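Long-range contacts in glycoside hydrolase YxiA (Bacillus licheniformis, PDB 3LV4), which probably hydrolyses arabinan, as a calcium-binding glycoside hydrolase of family 43 resembling endo-1,5-alpha-L-arabinosidases: residues V13-I18 against P289-A294; L305-R310 against R321-L326; F171-D176 against P184-G189; D148-F153 against W160-S165; D139-P144 against G194-R199. All blocks are in the same frame, centred on the assembly; numbering follows the deposited sequence.

Overall arrangement
Interactions 1, 2 and 4 are buried, with interactions 1 and 4 beside the central calcium ion, whereas interactions 3 and 5 are only partly buried, their centres about 22 and 20 Å from the centre of the chain. Interactions 1 and 2 share the sheet of strands 285-296 and 303-310; interactions 4 and 3 share another, in which strand 159-163 pairs with strand 170-175. The chemistry follows the place. Interactions 2 and 4 are antiparallel hairpins tied by backbone bonds, with aromatic rings packed alongside. Interaction 1 adds a metal and its waters, and its H291 touches D148 of interaction 4. Interaction 3 ties a strand to the following loop through a glutamine amide; interaction 5 joins two loops by one backbone bond.

Interaction 1 of 5, residues V13-I18 against P289-A294; sequences VHDPSI and PGHNSA. With CA (calcium ion), chain C.
D15, the predicted proton acceptor, meets H291 at the centre of the five-bladed beta-propeller of family 43. D15 CB sits 3.4 Å from the centroid of the H291 ring, 9° off its normal, a CH-pi contact that covers one face. The carboxylate OD2 is hydrogen-bonded to S30. With CG anti to the backbone N (chi1 -159°), H291 reaches across to the calcium ion, which NE2 binds in the ring plane at 2.6 Å; six waters complete the shell, one of them donating to D15 O. Next comes P16, whose carbonyl O accepts from S293 OG at 2.9 Å and also from a calcium-bound water. S17 suits its place by having a small polar side chain: OG accepts from another metal water and bonds to D80. Finally, I18 N donates to S293 OG at 3.0 Å, with an N-H...O angle of 140°, so one serine hydroxyl bridges two backbone groups, while I18 CG2 lies 3.6 Å from A294 O.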
# COMPACT_ATOMS: atom_id res chain seq x y z
N VAL A 13 8.02 11.48 0.80
CA VAL A 13 8.41 10.46 -0.16
C VAL A 13 7.13 9.87 -0.71
O VAL A 13 6.46 9.08 -0.05
CB VAL A 13 9.25 9.32 0.49
CG1 VAL A 13 9.58 8.22 -0.53
CG2 VAL A 13 10.53 9.86 1.09
N HIS A 14 6.77 10.27 -1.93
CA HIS A 14 5.55 9.78 -2.57
C HIS A 14 5.73 8.33 -3.01
O HIS A 14 6.77 7.97 -3.56
CB HIS A 14 5.21 10.67 -3.77
CG HIS A 14 3.76 10.74 -4.10
ND1 HIS A 14 2.88 11.60 -3.46
CD2 HIS A 14 3.01 10.06 -5.01
CE1 HIS A 14 1.67 11.45 -3.96
NE2 HIS A 14 1.72 10.52 -4.90
N ASP A 15 4.72 7.49 -2.76
CA ASP A 15 4.74 6.10 -3.19
C ASP A 15 5.91 5.31 -2.59
O ASP A 15 6.67 4.65 -3.31
CB ASP A 15 4.82 6.04 -4.73
CG ASP A 15 3.83 6.98 -5.39
OD1 ASP A 15 2.63 6.94 -5.03
OD2 ASP A 15 4.25 7.77 -6.27
N PRO A 16 6.06 5.36 -1.26
CA PRO A 16 7.23 4.77 -0.60
C PRO A 16 7.30 3.25 -0.73
O PRO A 16 6.32 2.54 -0.45
CB PRO A 16 7.02 5.16 0.87
CG PRO A 16 5.52 5.24 0.99
CD PRO A 16 5.09 5.90 -0.29
N SER A 17 8.47 2.75 -1.12
CA SER A 17 8.72 1.31 -1.19
C SER A 17 9.82 0.94 -0.19
O SER A 17 10.98 1.34 -0.33
CB SER A 17 9.10 0.89 -2.62
OG SER A 17 8.85 -0.49 -2.83
N ILE A 18 9.43 0.17 0.83
CA ILE A 18 10.30 -0.13 1.97
C ILE A 18 11.34 -1.20 1.67
O ILE A 18 11.08 -2.18 0.96
CB ILE A 18 9.44 -0.57 3.20
CG1 ILE A 18 10.27 -0.62 4.48
CG2 ILE A 18 8.75 -1.91 2.94
CD1 ILE A 18 10.51 0.73 5.11
N PRO A 289 -4.84 8.43 1.76
CA PRO A 289 -3.69 7.60 2.17
C PRO A 289 -3.55 6.42 1.20
O PRO A 289 -4.55 5.79 0.86
CB PRO A 289 -4.09 7.13 3.57
CG PRO A 289 -5.60 7.12 3.55
CD PRO A 289 -5.97 8.31 2.70
N GLY A 290 -2.34 6.13 0.73
CA GLY A 290 -2.18 5.06 -0.24
C GLY A 290 -0.80 4.90 -0.83
O GLY A 290 0.20 5.42 -0.32
N HIS A 291 -0.77 4.20 -1.96
CA HIS A 291 0.44 3.64 -2.54
C HIS A 291 1.39 3.10 -1.47
O HIS A 291 2.42 3.71 -1.17
CB HIS A 291 1.18 4.61 -3.46
CG HIS A 291 2.10 3.90 -4.41
ND1 HIS A 291 1.97 3.98 -5.78
CD2 HIS A 291 3.11 3.03 -4.18
CE1 HIS A 291 2.88 3.23 -6.35
NE2 HIS A 291 3.59 2.64 -5.41
N ASN A 292 1.04 1.96 -0.91
CA ASN A 292 1.77 1.43 0.21
C ASN A 292 2.85 0.45 -0.18
O ASN A 292 2.88 -0.06 -1.30
CB ASN A 292 0.82 0.73 1.19
CG ASN A 292 0.34 -0.60 0.66
OD1 ASN A 292 -0.57 -0.66 -0.18
ND2 ASN A 292 0.94 -1.69 1.14
N SER A 293 3.74 0.20 0.76
CA SER A 293 4.50 -1.03 0.79
C SER A 293 4.22 -1.64 2.16
O SER A 293 3.40 -1.12 2.93
CB SER A 293 6.01 -0.79 0.56
OG SER A 293 6.52 0.27 1.35
N ALA A 294 4.85 -2.76 2.45
CA ALA A 294 4.59 -3.45 3.71
C ALA A 294 5.79 -4.31 4.06
O ALA A 294 6.53 -4.74 3.17
CB ALA A 294 3.32 -4.28 3.61
CA CA C . 5.20 0.63 -5.06
O HOH W 1 6.88 2.43 -4.85
O HOH W 2 5.34 0.95 -2.61
O HOH W 3 6.87 -1.09 -4.66
O HOH W 4 3.26 -0.44 -3.98
O HOH W 5 4.08 -0.92 -6.70
O HOH W 6 6.29 0.80 -7.27

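Interaction 2 of 5, residues L305-R310 against R321-L326; sequences LIFHTR and RVHQLL
Backbone pairing ties L305 to H323 and F307 to R321 in a beta hairpin, the two middle strands of a four-stranded antiparallel propeller blade. Each of these hydrogen-bonded pairs is closed by two bonds, from L305 N to H323 O (2.7 Å) at one end to R321 N to F307 O (2.8 Å) at the other. Aromatic contacts come from F307, whose CG lies between its backbone N and carbonyl carbon (chi1 56°), which swings the ring across to the neighbouring strand. Phenylalanine suits this place because its flat ring offers a face to R321 CB, 4.0 Å from the centroid, and its rim to H323, CZ reaching CD2 at 3.5 Å with the ring planes 51° apart. Apolar packing adds I306 CG1 beside V322 CG2 in the non-hydrogen-bonded pair, and L305 CB against L325 CG (3.9 Å). Were F307 cut back to an alanine, R321 CB and the H323 imidazole would probably lose their shared partner and a gap open on that face of the sheet. The polar ends turn to other mates, R321 to E319 in a salt bridge and H323 to Y286 and A336, so side-chain packing here rests on carbon while the backbone supplies the bonds.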
# COMPACT_ATOMS: atom_id res chain seq x y z
N LEU A 305 2.56 -1.35 7.68
CA LEU A 305 2.07 -0.75 6.45
C LEU A 305 2.77 0.59 6.31
O LEU A 305 2.71 1.41 7.22
CB LEU A 305 0.56 -0.54 6.54
CG LEU A 305 -0.16 -0.12 5.26
CD1 LEU A 305 -0.27 -1.30 4.28
CD2 LEU A 305 -1.55 0.41 5.58
N ILE A 306 3.45 0.80 5.18
CA ILE A 306 4.15 2.06 4.93
C ILE A 306 3.52 2.71 3.71
O ILE A 306 3.38 2.08 2.67
CB ILE A 306 5.65 1.82 4.65
CG1 ILE A 306 6.32 1.12 5.84
CG2 ILE A 306 6.37 3.15 4.32
CD1 ILE A 306 6.35 -0.39 5.71
N PHE A 307 3.13 3.98 3.84
CA PHE A 307 2.37 4.64 2.78
C PHE A 307 2.58 6.15 2.85
O PHE A 307 3.17 6.66 3.80
CB PHE A 307 0.88 4.29 2.89
CG PHE A 307 0.27 4.60 4.24
CD1 PHE A 307 0.47 3.75 5.32
CD2 PHE A 307 -0.51 5.73 4.42
CE1 PHE A 307 -0.09 4.04 6.57
CE2 PHE A 307 -1.09 6.03 5.65
CZ PHE A 307 -0.88 5.18 6.73
N HIS A 308 2.13 6.86 1.83
CA HIS A 308 2.10 8.32 1.95
C HIS A 308 0.67 8.74 2.18
O HIS A 308 -0.26 7.97 1.94
CB HIS A 308 2.69 9.03 0.72
CG HIS A 308 1.87 8.86 -0.52
ND1 HIS A 308 0.63 9.46 -0.69
CD2 HIS A 308 2.11 8.17 -1.65
CE1 HIS A 308 0.15 9.13 -1.88
NE2 HIS A 308 1.03 8.35 -2.48
N THR A 309 0.48 9.96 2.66
CA THR A 309 -0.86 10.45 2.84
C THR A 309 -0.89 11.96 2.75
O THR A 309 0.09 12.63 3.05
CB THR A 309 -1.50 9.95 4.16
OG1 THR A 309 -2.89 10.31 4.19
CG2 THR A 309 -0.79 10.53 5.38
N ARG A 310 -2.03 12.48 2.30
CA ARG A 310 -2.33 13.90 2.40
C ARG A 310 -3.15 14.11 3.68
O ARG A 310 -3.38 13.15 4.42
CB ARG A 310 -3.04 14.37 1.14
CG ARG A 310 -2.10 14.47 -0.07
CD ARG A 310 -2.77 14.07 -1.39
NE ARG A 310 -1.95 14.47 -2.54
CZ ARG A 310 -0.91 13.78 -3.01
NH1 ARG A 310 -0.57 12.62 -2.46
NH2 ARG A 310 -0.21 14.25 -4.04
N ARG A 321 3.78 7.77 6.30
CA ARG A 321 3.23 7.28 7.56
C ARG A 321 3.47 5.78 7.65
O ARG A 321 3.54 5.09 6.63
CB ARG A 321 1.74 7.60 7.69
CG ARG A 321 1.41 9.07 8.00
CD ARG A 321 1.95 9.48 9.38
NE ARG A 321 1.58 10.84 9.78
CZ ARG A 321 2.24 11.94 9.42
NH1 ARG A 321 3.30 11.86 8.62
NH2 ARG A 321 1.83 13.13 9.85
N VAL A 322 3.60 5.30 8.87
CA VAL A 322 3.79 3.88 9.14
C VAL A 322 2.76 3.46 10.17
O VAL A 322 2.70 4.05 11.25
CB VAL A 322 5.20 3.60 9.71
CG1 VAL A 322 5.39 2.11 10.00
CG2 VAL A 322 6.27 4.10 8.73
N HIS A 323 1.94 2.45 9.84
CA HIS A 323 1.00 1.87 10.81
C HIS A 323 1.26 0.38 10.96
O HIS A 323 1.46 -0.33 9.98
CB HIS A 323 -0.46 2.06 10.39
CG HIS A 323 -0.95 3.47 10.50
ND1 HIS A 323 -2.17 3.80 11.07
CD2 HIS A 323 -0.38 4.64 10.12
CE1 HIS A 323 -2.33 5.11 11.02
NE2 HIS A 323 -1.27 5.65 10.46
N GLN A 324 1.23 -0.10 12.20
CA GLN A 324 1.33 -1.52 12.45
C GLN A 324 0.15 -2.26 11.84
O GLN A 324 -0.98 -1.78 11.87
CB GLN A 324 1.42 -1.79 13.96
CG GLN A 324 1.69 -3.22 14.30
CD GLN A 324 2.20 -3.41 15.72
OE1 GLN A 324 2.26 -2.48 16.53
NE2 GLN A 324 2.58 -4.63 16.02
N LEU A 325 0.43 -3.43 11.25
CA LEU A 325 -0.61 -4.32 10.75
C LEU A 325 -0.83 -5.46 11.73
O LEU A 325 0.13 -6.10 12.16
CB LEU A 325 -0.21 -4.90 9.38
CG LEU A 325 -0.24 -3.97 8.17
CD1 LEU A 325 0.55 -4.58 7.00
CD2 LEU A 325 -1.67 -3.67 7.75
N LEU A 326 -2.09 -5.71 12.06
CA LEU A 326 -2.46 -6.79 12.96
C LEU A 326 -3.17 -7.85 12.13
O LEU A 326 -3.54 -7.59 10.99
CB LEU A 326 -3.36 -6.26 14.08
CG LEU A 326 -2.85 -4.97 14.73
CD1 LEU A 326 -3.86 -4.37 15.70
CD2 LEU A 326 -1.50 -5.21 15.42

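Interaction 3 of 5, residues F171-D176 against P184-G189; sequences FILEMD and PGQGYG
Q186 reaches up to L173 and E174, and its chain can be followed atom by atom. Its CB rests against L173 CD2 at 3.4 Å, and CG passes the same methyl more loosely. Beyond CG the chain is extended (chi2 -177°), which carries the amide past the leucine to the strand's backbone; on the way CD lies 3.6 Å from L173 CD2. At the tip OE1 accepts from E174 N at 2.9 Å, the donor lying on a lone pair in the carbonyl plane, while NE2 gives its hydrogen to E174 O at 2.8 Å, within the amide plane. A glutamine suits this place because one flat group both accepts and donates, as a neighbouring strand's backbone would; NE2 also bonds to L183, which further fixes its rotation. The segment 184-189 belongs to the connection between strands 170-175 and 190-193, the third and fourth of a propeller blade, and Q186 opens a type II' beta turn closed by G189 N to Q186 O. G187, with positive phi, occupies the turn's second position. G189 suits the tight approach to the strand, since a CB would clash with I172 O and L173 CG; its CA lies 3.5 Å from I172 O. F171 lies against the end of the turn, CB 3.4 Å from Y188 O, with G189 O at the ring edge 3.6 Å from F171 CD2. Y188 O also bonds to Y163 OH.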
# COMPACT_ATOMS: atom_id res chain seq x y z
N PHE A 171 -0.17 -6.64 -13.48
CA PHE A 171 0.39 -7.86 -14.05
C PHE A 171 1.57 -8.35 -13.21
O PHE A 171 2.17 -7.58 -12.45
CB PHE A 171 0.88 -7.60 -15.48
CG PHE A 171 -0.23 -7.43 -16.48
CD1 PHE A 171 -1.00 -6.28 -16.50
CD2 PHE A 171 -0.50 -8.43 -17.42
CE1 PHE A 171 -2.02 -6.12 -17.42
CE2 PHE A 171 -1.52 -8.28 -18.34
CZ PHE A 171 -2.28 -7.13 -18.35
N ILE A 172 1.90 -9.63 -13.34
CA ILE A 172 3.06 -10.18 -12.65
C ILE A 172 3.94 -10.99 -13.60
O ILE A 172 3.43 -11.73 -14.45
CB ILE A 172 2.65 -11.00 -11.39
CG1 ILE A 172 3.87 -11.29 -10.50
CG2 ILE A 172 1.87 -12.28 -11.76
CD1 ILE A 172 3.48 -11.92 -9.16
N LEU A 173 5.25 -10.80 -13.47
CA LEU A 173 6.25 -11.45 -14.32
C LEU A 173 7.19 -12.28 -13.46
O LEU A 173 7.53 -11.87 -12.34
CB LEU A 173 7.07 -10.39 -15.05
CG LEU A 173 6.42 -9.77 -16.29
CD1 LEU A 173 7.07 -8.45 -16.67
CD2 LEU A 173 6.49 -10.75 -17.46
N GLU A 174 7.63 -13.42 -13.97
CA GLU A 174 8.68 -14.16 -13.29
C GLU A 174 10.02 -13.56 -13.69
O GLU A 174 10.24 -13.24 -14.87
CB GLU A 174 8.66 -15.65 -13.61
CG GLU A 174 9.56 -16.43 -12.67
CD GLU A 174 9.36 -17.93 -12.75
OE1 GLU A 174 10.00 -18.64 -11.95
OE2 GLU A 174 8.57 -18.39 -13.61
N MSE A 175 10.92 -13.40 -12.72
CA MSE A 175 12.18 -12.71 -12.95
C MSE A 175 13.38 -13.65 -12.84
O MSE A 175 13.32 -14.67 -12.14
CB MSE A 175 12.36 -11.55 -11.96
CG MSE A 175 11.14 -10.64 -11.86
SE MSE A 175 10.73 -9.72 -13.54
CE MSE A 175 11.95 -8.18 -13.37
N ASP A 176 14.45 -13.30 -13.54
CA ASP A 176 15.73 -14.00 -13.47
C ASP A 176 16.48 -13.57 -12.20
O ASP A 176 16.79 -12.40 -12.02
CB ASP A 176 16.55 -13.68 -14.72
CG ASP A 176 17.81 -14.51 -14.82
OD1 ASP A 176 18.66 -14.42 -13.91
OD2 ASP A 176 17.96 -15.25 -15.82
N PRO A 184 12.46 -15.03 -20.28
CA PRO A 184 11.99 -14.78 -21.64
C PRO A 184 10.59 -15.32 -21.90
O PRO A 184 10.12 -16.22 -21.18
CB PRO A 184 12.99 -15.54 -22.52
CG PRO A 184 14.07 -16.01 -21.62
CD PRO A 184 13.52 -16.06 -20.24
N GLY A 185 9.93 -14.78 -22.92
CA GLY A 185 8.71 -15.37 -23.46
C GLY A 185 7.42 -15.04 -22.72
O GLY A 185 6.41 -15.72 -22.92
N GLN A 186 7.45 -14.01 -21.90
CA GLN A 186 6.28 -13.68 -21.07
C GLN A 186 5.42 -12.51 -21.53
O GLN A 186 4.31 -12.33 -21.04
CB GLN A 186 6.72 -13.40 -19.64
CG GLN A 186 7.45 -14.53 -18.96
CD GLN A 186 7.77 -14.16 -17.54
OE1 GLN A 186 6.92 -14.28 -16.66
NE2 GLN A 186 8.98 -13.67 -17.31
N GLY A 187 5.93 -11.70 -22.46
CA GLY A 187 5.23 -10.47 -22.81
C GLY A 187 5.07 -9.56 -21.60
O GLY A 187 6.05 -9.27 -20.91
N TYR A 188 3.84 -9.13 -21.31
CA TYR A 188 3.61 -8.30 -20.13
C TYR A 188 3.37 -9.13 -18.87
O TYR A 188 3.22 -8.57 -17.77
CB TYR A 188 2.44 -7.33 -20.35
CG TYR A 188 2.79 -6.22 -21.32
CD1 TYR A 188 3.71 -5.23 -20.98
CD2 TYR A 188 2.19 -6.15 -22.58
CE1 TYR A 188 4.04 -4.22 -21.86
CE2 TYR A 188 2.51 -5.14 -23.47
CZ TYR A 188 3.44 -4.18 -23.10
OH TYR A 188 3.78 -3.17 -23.98
N GLY A 189 3.34 -10.45 -19.02
CA GLY A 189 3.10 -11.34 -17.90
C GLY A 189 1.63 -11.68 -17.69
O GLY A 189 0.82 -11.59 -18.62

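Interaction 4 of 5, residues D148-F153 against W160-S165; sequences DPHTFF and WMVYGS
The F152 ring and the five-membered ring of W160 are nearly parallel, inclined by 25°, but offset so far that little of one lies over the other. What covers the phenyl face is W160 CB, 4.0 Å from its centroid, a CH-pi contact that forms because a chi1 of 67° folds F152 back toward the partner strand. On the same sheet face V162 CG1 lies beside H150 CB at 3.8 Å. These strands form a hairpin, the first two of a propeller blade, with H150-V162 and F152-W160 as hydrogen-bonded pairs. T151 and M161, a selenomethionine, point to the opposite face: T151 OG1, buried without a polar partner, comes within 3.4 Å of M161 CG, and P149 CB touches M161 SE at 3.7 Å. At the open end D148, predicted to tune the proton donor, sets CB 3.5 Å from G164 O, and a water donates to D148 O and G164 O. Glycine suits G164, where a CB would press on Y163 O. S165 OG bonds to E201, the predicted proton donor.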
# COMPACT_ATOMS: atom_id res chain seq x y z
N ASP A 148 5.12 1.46 -11.41
CA ASP A 148 4.75 0.92 -10.10
C ASP A 148 5.14 -0.54 -9.84
O ASP A 148 4.30 -1.32 -9.40
CB ASP A 148 3.24 1.07 -9.87
CG ASP A 148 2.79 2.52 -9.75
OD1 ASP A 148 3.63 3.43 -9.94
OD2 ASP A 148 1.59 2.73 -9.45
N PRO A 149 6.41 -0.90 -10.07
CA PRO A 149 6.82 -2.28 -9.79
C PRO A 149 7.01 -2.59 -8.30
O PRO A 149 7.32 -1.70 -7.49
CB PRO A 149 8.18 -2.37 -10.48
CG PRO A 149 8.72 -0.95 -10.33
CD PRO A 149 7.51 -0.10 -10.63
N HIS A 150 6.82 -3.86 -7.95
CA HIS A 150 7.32 -4.42 -6.71
C HIS A 150 7.96 -5.77 -7.04
O HIS A 150 7.28 -6.69 -7.49
CB HIS A 150 6.21 -4.64 -5.69
CG HIS A 150 6.68 -5.35 -4.46
ND1 HIS A 150 5.87 -6.18 -3.72
CD2 HIS A 150 7.90 -5.37 -3.86
CE1 HIS A 150 6.57 -6.67 -2.70
NE2 HIS A 150 7.80 -6.20 -2.77
N THR A 151 9.26 -5.86 -6.82
CA THR A 151 10.02 -7.06 -7.13
C THR A 151 10.33 -7.78 -5.84
O THR A 151 10.89 -7.20 -4.90
CB THR A 151 11.33 -6.70 -7.85
OG1 THR A 151 11.02 -6.07 -9.10
CG2 THR A 151 12.18 -7.95 -8.09
N PHE A 152 9.93 -9.05 -5.76
CA PHE A 152 10.01 -9.75 -4.49
C PHE A 152 10.27 -11.22 -4.69
O PHE A 152 9.90 -11.79 -5.72
CB PHE A 152 8.71 -9.57 -3.70
CG PHE A 152 7.52 -10.23 -4.35
CD1 PHE A 152 7.08 -11.49 -3.93
CD2 PHE A 152 6.83 -9.60 -5.38
CE1 PHE A 152 5.99 -12.10 -4.52
CE2 PHE A 152 5.73 -10.21 -5.98
CZ PHE A 152 5.32 -11.47 -5.56
N PHE A 153 10.90 -11.84 -3.70
CA PHE A 153 11.08 -13.28 -3.68
C PHE A 153 9.86 -13.93 -3.02
O PHE A 153 9.37 -13.44 -1.99
CB PHE A 153 12.31 -13.65 -2.87
CG PHE A 153 13.62 -13.29 -3.52
CD1 PHE A 153 14.28 -12.13 -3.17
CD2 PHE A 153 14.20 -14.13 -4.46
CE1 PHE A 153 15.50 -11.80 -3.75
CE2 PHE A 153 15.41 -13.81 -5.06
CZ PHE A 153 16.07 -12.64 -4.70
N TRP A 160 9.78 -12.56 -8.42
CA TRP A 160 8.64 -12.06 -9.18
C TRP A 160 8.68 -10.55 -9.23
O TRP A 160 9.29 -9.91 -8.37
CB TRP A 160 7.32 -12.46 -8.51
CG TRP A 160 7.08 -13.92 -8.37
CD1 TRP A 160 7.43 -14.72 -7.32
CD2 TRP A 160 6.42 -14.78 -9.32
NE1 TRP A 160 7.03 -16.02 -7.55
CE2 TRP A 160 6.41 -16.08 -8.77
CE3 TRP A 160 5.83 -14.57 -10.58
CZ2 TRP A 160 5.83 -17.16 -9.44
CZ3 TRP A 160 5.27 -15.65 -11.24
CH2 TRP A 160 5.27 -16.93 -10.66
N MSE A 161 8.00 -9.97 -10.22
CA MSE A 161 7.71 -8.54 -10.20
C MSE A 161 6.25 -8.29 -10.56
O MSE A 161 5.82 -8.63 -11.66
CB MSE A 161 8.61 -7.76 -11.16
CG MSE A 161 8.31 -6.26 -11.14
SE MSE A 161 9.33 -5.25 -12.50
CE MSE A 161 8.39 -5.91 -14.09
N VAL A 162 5.50 -7.71 -9.63
CA VAL A 162 4.14 -7.27 -9.91
C VAL A 162 4.19 -5.76 -10.21
O VAL A 162 4.99 -5.04 -9.63
CB VAL A 162 3.21 -7.57 -8.71
CG1 VAL A 162 3.65 -6.79 -7.46
CG2 VAL A 162 1.73 -7.28 -9.06
N TYR A 163 3.34 -5.28 -11.12
CA TYR A 163 3.44 -3.88 -11.54
C TYR A 163 2.17 -3.44 -12.27
O TYR A 163 1.28 -4.26 -12.53
CB TYR A 163 4.66 -3.69 -12.47
CG TYR A 163 4.45 -4.30 -13.83
CD1 TYR A 163 4.53 -5.68 -14.02
CD2 TYR A 163 4.14 -3.50 -14.93
CE1 TYR A 163 4.31 -6.25 -15.27
CE2 TYR A 163 3.92 -4.06 -16.17
CZ TYR A 163 4.01 -5.43 -16.34
OH TYR A 163 3.79 -5.97 -17.58
N GLY A 164 2.10 -2.16 -12.61
CA GLY A 164 0.99 -1.63 -13.37
C GLY A 164 0.31 -0.45 -12.69
O GLY A 164 0.43 -0.26 -11.48
N SER A 165 -0.40 0.34 -13.49
CA SER A 165 -1.22 1.42 -12.97
C SER A 165 -2.29 1.74 -14.00
O SER A 165 -1.96 2.06 -15.14
CB SER A 165 -0.41 2.69 -12.77
OG SER A 165 -1.30 3.79 -12.61
O HOH W 7 1.49 -1.74 -9.35

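Interaction 5 of 5, residues D139-P144 against G194-R199; sequences DATKHP and GGNHSR
An Asx turn at D139 shapes the loop that presents T141 to N196, joining the connection that leads into one propeller blade with the one that leaves it. D139 OD1 accepts from T141 N at 3.0 Å and from T141 OG1 at 2.8 Å, both from the same face of the carboxylate and above its plane. Threonine suits the place because a chi1 of 66° turns its hydroxyl back to D139 while CG2 comes near the H197 ring. T141 O takes the single hydrogen bond across the loops, from N196 N at 3.0 Å and almost straight, 179° at the hydrogen. T141 CB also lies 3.6 Å from N196 OD1, whose amide nitrogen is held by G256. A140 O stands over one face of the H197 imidazole, and A140 CB, small enough to come close, touches that ring as well. Reducing T141 to an alanine is likely to leave D139 OD1 with the backbone N-H alone and open a gap beside the H197 ring. On the other loop, S198 OG donates to G195 O at 2.7 Å and also bonds to G256 N. The Asx turn thus sits in a loop joining two blades of the family 43 five-bladed beta-propeller.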
# COMPACT_ATOMS: atom_id res chain seq x y z
N ASP A 139 -2.50 -1.59 -26.61
CA ASP A 139 -3.89 -1.23 -26.36
C ASP A 139 -4.06 -1.08 -24.85
O ASP A 139 -4.06 -2.06 -24.10
CB ASP A 139 -4.81 -2.33 -26.90
CG ASP A 139 -6.29 -2.07 -26.63
OD1 ASP A 139 -6.62 -1.15 -25.86
OD2 ASP A 139 -7.13 -2.80 -27.20
N ALA A 140 -4.19 0.16 -24.39
CA ALA A 140 -4.20 0.45 -22.96
C ALA A 140 -5.43 -0.09 -22.22
O ALA A 140 -5.47 -0.04 -20.98
CB ALA A 140 -4.01 1.95 -22.70
N THR A 141 -6.43 -0.57 -22.94
CA THR A 141 -7.55 -1.24 -22.27
C THR A 141 -7.15 -2.64 -21.80
O THR A 141 -7.78 -3.19 -20.90
CB THR A 141 -8.83 -1.36 -23.14
OG1 THR A 141 -8.58 -2.23 -24.25
CG2 THR A 141 -9.30 0.00 -23.62
N LYS A 142 -6.11 -3.21 -22.41
CA LYS A 142 -5.73 -4.60 -22.09
C LYS A 142 -4.26 -4.77 -21.70
O LYS A 142 -3.89 -5.78 -21.09
CB LYS A 142 -6.07 -5.53 -23.26
CG LYS A 142 -5.34 -5.21 -24.56
CD LYS A 142 -5.52 -6.33 -25.58
CE LYS A 142 -4.63 -6.11 -26.80
NZ LYS A 142 -4.45 -7.35 -27.63
N HIS A 143 -3.43 -3.78 -22.06
CA HIS A 143 -2.02 -3.79 -21.70
C HIS A 143 -1.76 -2.82 -20.56
O HIS A 143 -2.43 -1.80 -20.43
CB HIS A 143 -1.14 -3.41 -22.90
CG HIS A 143 -1.22 -4.39 -24.03
ND1 HIS A 143 -1.40 -4.01 -25.34
CD2 HIS A 143 -1.16 -5.75 -24.03
CE1 HIS A 143 -1.44 -5.08 -26.11
NE2 HIS A 143 -1.30 -6.15 -25.33
N PRO A 144 -0.77 -3.14 -19.72
CA PRO A 144 -0.48 -2.30 -18.55
C PRO A 144 0.21 -1.00 -18.95
O PRO A 144 0.69 -0.86 -20.07
CB PRO A 144 0.50 -3.17 -17.75
CG PRO A 144 1.22 -3.96 -18.80
CD PRO A 144 0.14 -4.30 -19.81
N GLY A 194 -7.89 -5.95 -13.02
CA GLY A 194 -8.00 -4.71 -13.78
C GLY A 194 -8.31 -4.86 -15.26
O GLY A 194 -8.63 -5.95 -15.74
N GLY A 195 -8.22 -3.75 -15.97
CA GLY A 195 -8.58 -3.69 -17.37
C GLY A 195 -9.46 -2.47 -17.59
O GLY A 195 -10.06 -1.97 -16.65
N ASN A 196 -9.51 -1.99 -18.83
CA ASN A 196 -10.40 -0.90 -19.19
C ASN A 196 -10.20 0.37 -18.35
O ASN A 196 -11.17 1.03 -18.00
CB ASN A 196 -11.86 -1.36 -19.11
CG ASN A 196 -12.16 -2.48 -20.08
OD1 ASN A 196 -11.54 -2.56 -21.15
ND2 ASN A 196 -13.11 -3.34 -19.73
N HIS A 197 -8.95 0.70 -18.06
CA HIS A 197 -8.63 1.94 -17.38
C HIS A 197 -9.29 2.05 -15.99
O HIS A 197 -9.88 3.08 -15.65
CB HIS A 197 -8.99 3.15 -18.26
CG HIS A 197 -8.18 3.24 -19.52
ND1 HIS A 197 -8.65 2.81 -20.75
CD2 HIS A 197 -6.94 3.72 -19.75
CE1 HIS A 197 -7.73 3.02 -21.67
NE2 HIS A 197 -6.68 3.57 -21.09
N SER A 198 -9.18 0.98 -15.21
CA SER A 198 -9.64 0.97 -13.82
C SER A 198 -8.65 1.74 -12.96
O SER A 198 -7.44 1.67 -13.19
CB SER A 198 -9.67 -0.45 -13.28
OG SER A 198 -10.45 -1.30 -14.10
N ARG A 199 -9.15 2.45 -11.95
CA ARG A 199 -8.26 3.22 -11.10
C ARG A 199 -7.69 2.31 -10.03
O ARG A 199 -8.14 2.32 -8.88
CB ARG A 199 -8.97 4.44 -10.52
CG ARG A 199 -9.43 5.41 -11.62
CD ARG A 199 -9.46 6.86 -11.16
NE ARG A 199 -10.47 7.08 -10.13
CZ ARG A 199 -10.58 8.19 -9.41
NH1 ARG A 199 -9.72 9.19 -9.61
NH2 ARG A 199 -11.53 8.31 -8.50